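Long-range contact in probable amino acid aminotransferase (Mycobacterium tuberculosis, PDB 6Q1Q), which is a probable amino acid aminotransferase of the class IV family: residues L91-S96 / A107-S112. Numbering follows the deposited sequence.
Sequences LRLIYS and AYVMVS
The Tyr108 ring has Ile94 over one face. Both residues sit on a beta hairpin, strands 89-96 and 106-113, in the antiparallel sheet of an aminotransferase class IV protein. CB of Ile94 makes a CH-pi contact 4.1 Å from the ring centroid, 21° off the ring normal. CD1 of Ile94 reaches the rim at CE2 of Tyr108, 3.5 Å away. On the other side of the sheet, CD1 of Tyr95 meets CB of Ala107 at 3.8 Å. Four backbone hydrogen bonds join the strands, within the pairs Arg92-Met110 and Ile94-Tyr108.

Tyr108 takes chi1 59°, with CG between its backbone N and carbonyl carbon, and this swings the ring across Ile94. Its hydroxyl is hydrogen-bonded to the backbone O of Ala21 of the second subunit. CE of Met110 lies against CD1 of Ile94 at 3.6 Å. Arg92 runs beside Met110, and its NH2 forms a salt bridge with Glu100 of the second subunit. This side of the hairpin therefore faces the dimer partner. NE of Arg92 is buried without a polar partner.

Leu91, Leu93, Val109 and Val111 occupy the opposite face with Tyr95 and Ala107. Helix 67-84 packs there, with Trp70 touching Leu93 and Ala107. Val109 uses both branches: CG1 lies 3.9 Å from CG of Leu91, and CG2 lies 3.7 Å from CD2 of Leu93.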
ATOM      1  N   LEU B  91      15.440  -4.426 -13.746  1.00 58.16           N
ATOM      2  CA  LEU B  91      15.349  -2.988 -13.950  1.00 57.75           C
ATOM      3  C   LEU B  91      13.976  -2.520 -13.494  1.00 57.64           C
ATOM      4  O   LEU B  91      12.960  -3.119 -13.862  1.00 63.06           O
ATOM      5  CB  LEU B  91      15.602  -2.626 -15.417  1.00 56.83           C
ATOM      6  CG  LEU B  91      15.456  -1.167 -15.858  1.00 55.67           C
ATOM      7  CD1 LEU B  91      16.443  -0.866 -16.978  1.00 58.98           C
ATOM      8  CD2 LEU B  91      14.043  -0.849 -16.312  1.00 53.95           C
ATOM      9  N   ARG B  92      13.946  -1.460 -12.691  1.00 50.68           N
ATOM     10  CA  ARG B  92      12.695  -0.923 -12.177  1.00 46.30           C
ATOM     11  C   ARG B  92      12.575   0.560 -12.487  1.00 44.10           C
ATOM     12  O   ARG B  92      13.560   1.301 -12.433  1.00 42.23           O
ATOM     13  CB  ARG B  92      12.580  -1.138 -10.664  1.00 46.58           C
ATOM     14  CG  ARG B  92      12.069  -2.510 -10.275  1.00 52.50           C
ATOM     15  CD  ARG B  92      12.010  -2.675  -8.770  1.00 59.04           C
ATOM     16  NE  ARG B  92      13.344  -2.782  -8.187  1.00 66.64           N
ATOM     17  CZ  ARG B  92      13.590  -3.241  -6.965  1.00 71.58           C
ATOM     18  NH1 ARG B  92      12.590  -3.642  -6.189  1.00 71.03           N
ATOM     19  NH2 ARG B  92      14.837  -3.304  -6.519  1.00 74.07           N
ATOM     20  N   LEU B  93      11.358   0.979 -12.818  1.00 43.02           N
ATOM     21  CA  LEU B  93      11.020   2.381 -13.011  1.00 43.53           C
ATOM     22  C   LEU B  93      10.172   2.814 -11.824  1.00 46.04           C
ATOM     23  O   LEU B  93       9.135   2.206 -11.553  1.00 43.80           O
ATOM     24  CB  LEU B  93      10.250   2.580 -14.317  1.00 42.74           C
ATOM     25  CG  LEU B  93      10.656   1.692 -15.494  1.00 40.41           C
ATOM     26  CD1 LEU B  93       9.603   1.741 -16.589  1.00 40.07           C
ATOM     27  CD2 LEU B  93      12.002   2.126 -16.032  1.00 37.77           C
ATOM     28  N   ILE B  94      10.608   3.855 -11.120  1.00 44.14           N
ATOM     29  CA  ILE B  94       9.895   4.373  -9.957  1.00 40.79           C
ATOM     30  C   ILE B  94       9.423   5.786 -10.267  1.00 42.64           C
ATOM     31  O   ILE B  94      10.223   6.645 -10.653  1.00 43.79           O
ATOM     32  CB  ILE B  94      10.753   4.332  -8.680  1.00 42.67           C
ATOM     33  CG1 ILE B  94      10.981   2.881  -8.254  1.00 46.53           C
ATOM     34  CG2 ILE B  94      10.096   5.119  -7.560  1.00 37.91           C
ATOM     35  CD1 ILE B  94      12.400   2.420  -8.368  1.00 50.29           C
ATOM     36  N   TYR B  95       8.122   6.018 -10.089  1.00 42.76           N
ATOM     37  CA  TYR B  95       7.473   7.275 -10.458  1.00 42.23           C
ATOM     38  C   TYR B  95       6.564   7.657  -9.294  1.00 39.79           C
ATOM     39  O   TYR B  95       5.455   7.131  -9.166  1.00 41.86           O
ATOM     40  CB  TYR B  95       6.695   7.113 -11.757  1.00 40.98           C
ATOM     41  CG  TYR B  95       6.170   8.389 -12.380  1.00 42.98           C
ATOM     42  CD1 TYR B  95       6.944   9.543 -12.423  1.00 48.24           C
ATOM     43  CD2 TYR B  95       4.906   8.428 -12.956  1.00 39.89           C
ATOM     44  CE1 TYR B  95       6.463  10.707 -13.008  1.00 50.91           C
ATOM     45  CE2 TYR B  95       4.417   9.581 -13.537  1.00 45.85           C
ATOM     46  CZ  TYR B  95       5.198  10.716 -13.563  1.00 51.36           C
ATOM     47  OH  TYR B  95       4.710  11.864 -14.149  1.00 55.63           O
ATOM     48  N   SER B  96       7.039   8.563  -8.448  1.00 35.64           N
ATOM     49  CA  SER B  96       6.335   8.959  -7.239  1.00 35.92           C
ATOM     50  C   SER B  96       5.753  10.359  -7.381  1.00 36.22           C
ATOM     51  O   SER B  96       6.189  11.156  -8.214  1.00 38.25           O
ATOM     52  CB  SER B  96       7.277   8.913  -6.030  1.00 37.37           C
ATOM     53  OG  SER B  96       7.010   9.981  -5.139  1.00 43.24           O
ATOM     54  N   ALA B 107      11.321  10.699 -10.231  1.00 44.19           N
ATOM     55  CA  ALA B 107      11.357   9.637 -11.226  1.00 41.86           C
ATOM     56  C   ALA B 107      12.799   9.220 -11.459  1.00 42.16           C
ATOM     57  O   ALA B 107      13.662  10.071 -11.695  1.00 43.86           O
ATOM     58  CB  ALA B 107      10.719  10.092 -12.542  1.00 41.14           C
ATOM     59  N   TYR B 108      13.054   7.917 -11.395  1.00 40.13           N
ATOM     60  CA  TYR B 108      14.385   7.396 -11.673  1.00 41.80           C
ATOM     61  C   TYR B 108      14.270   5.946 -12.120  1.00 41.80           C
ATOM     62  O   TYR B 108      13.216   5.316 -12.006  1.00 39.79           O
ATOM     63  CB  TYR B 108      15.309   7.524 -10.456  1.00 40.40           C
ATOM     64  CG  TYR B 108      14.828   6.816  -9.205  1.00 38.72           C
ATOM     65  CD1 TYR B 108      13.970   7.448  -8.312  1.00 37.84           C
ATOM     66  CD2 TYR B 108      15.244   5.524  -8.910  1.00 38.72           C
ATOM     67  CE1 TYR B 108      13.534   6.809  -7.164  1.00 36.83           C
ATOM     68  CE2 TYR B 108      14.814   4.878  -7.764  1.00 37.95           C
ATOM     69  CZ  TYR B 108      13.958   5.525  -6.895  1.00 38.04           C
ATOM     70  OH  TYR B 108      13.526   4.885  -5.753  1.00 36.56           O
ATOM     71  N   VAL B 109      15.378   5.434 -12.646  1.00 44.30           N
ATOM     72  CA  VAL B 109      15.478   4.062 -13.123  1.00 42.56           C
ATOM     73  C   VAL B 109      16.514   3.351 -12.268  1.00 46.07           C
ATOM     74  O   VAL B 109      17.557   3.924 -11.934  1.00 49.06           O
ATOM     75  CB  VAL B 109      15.864   4.006 -14.617  1.00 42.19           C
ATOM     76  CG1 VAL B 109      16.209   2.583 -15.037  1.00 41.81           C
ATOM     77  CG2 VAL B 109      14.746   4.579 -15.481  1.00 42.36           C
ATOM     78  N   MET B 110      16.221   2.106 -11.907  1.00 45.19           N
ATOM     79  CA  MET B 110      17.081   1.326 -11.034  1.00 46.61           C
ATOM     80  C   MET B 110      17.266  -0.055 -11.633  1.00 47.84           C
ATOM     81  O   MET B 110      16.286  -0.704 -12.015  1.00 47.43           O
ATOM     82  CB  MET B 110      16.489   1.210  -9.629  1.00 50.52           C
ATOM     83  CG  MET B 110      17.476   0.718  -8.587  1.00 57.58           C
ATOM     84  SD  MET B 110      17.000   1.150  -6.902  1.00 61.17           S
ATOM     85  CE  MET B 110      15.248   0.787  -6.937  1.00 57.38           C
ATOM     86  N   VAL B 111      18.514  -0.502 -11.720  1.00 50.02           N
ATOM     87  CA  VAL B 111      18.834  -1.856 -12.148  1.00 51.51           C
ATOM     88  C   VAL B 111      19.642  -2.516 -11.039  1.00 54.14           C
ATOM     89  O   VAL B 111      20.596  -1.925 -10.519  1.00 54.99           O
ATOM     90  CB  VAL B 111      19.590  -1.873 -13.491  1.00 50.84           C
ATOM     91  CG1 VAL B 111      20.807  -0.956 -13.453  1.00 50.17           C
ATOM     92  CG2 VAL B 111      19.980  -3.293 -13.866  1.00 52.77           C
ATOM     93  N   SER B 112      19.236  -3.722 -10.656  1.00 56.04           N
ATOM     94  CA  SER B 112      19.841  -4.438  -9.543  1.00 57.83           C
ATOM     95  C   SER B 112      20.010  -5.901  -9.935  1.00 60.27           C
ATOM     96  O   SER B 112      19.444  -6.332 -10.947  1.00 62.06           O
ATOM     97  CB  SER B 112      18.979  -4.286  -8.287  1.00 55.78           C
ATOM     98  OG  SER B 112      17.635  -4.652  -8.538  1.00 56.71           O
TER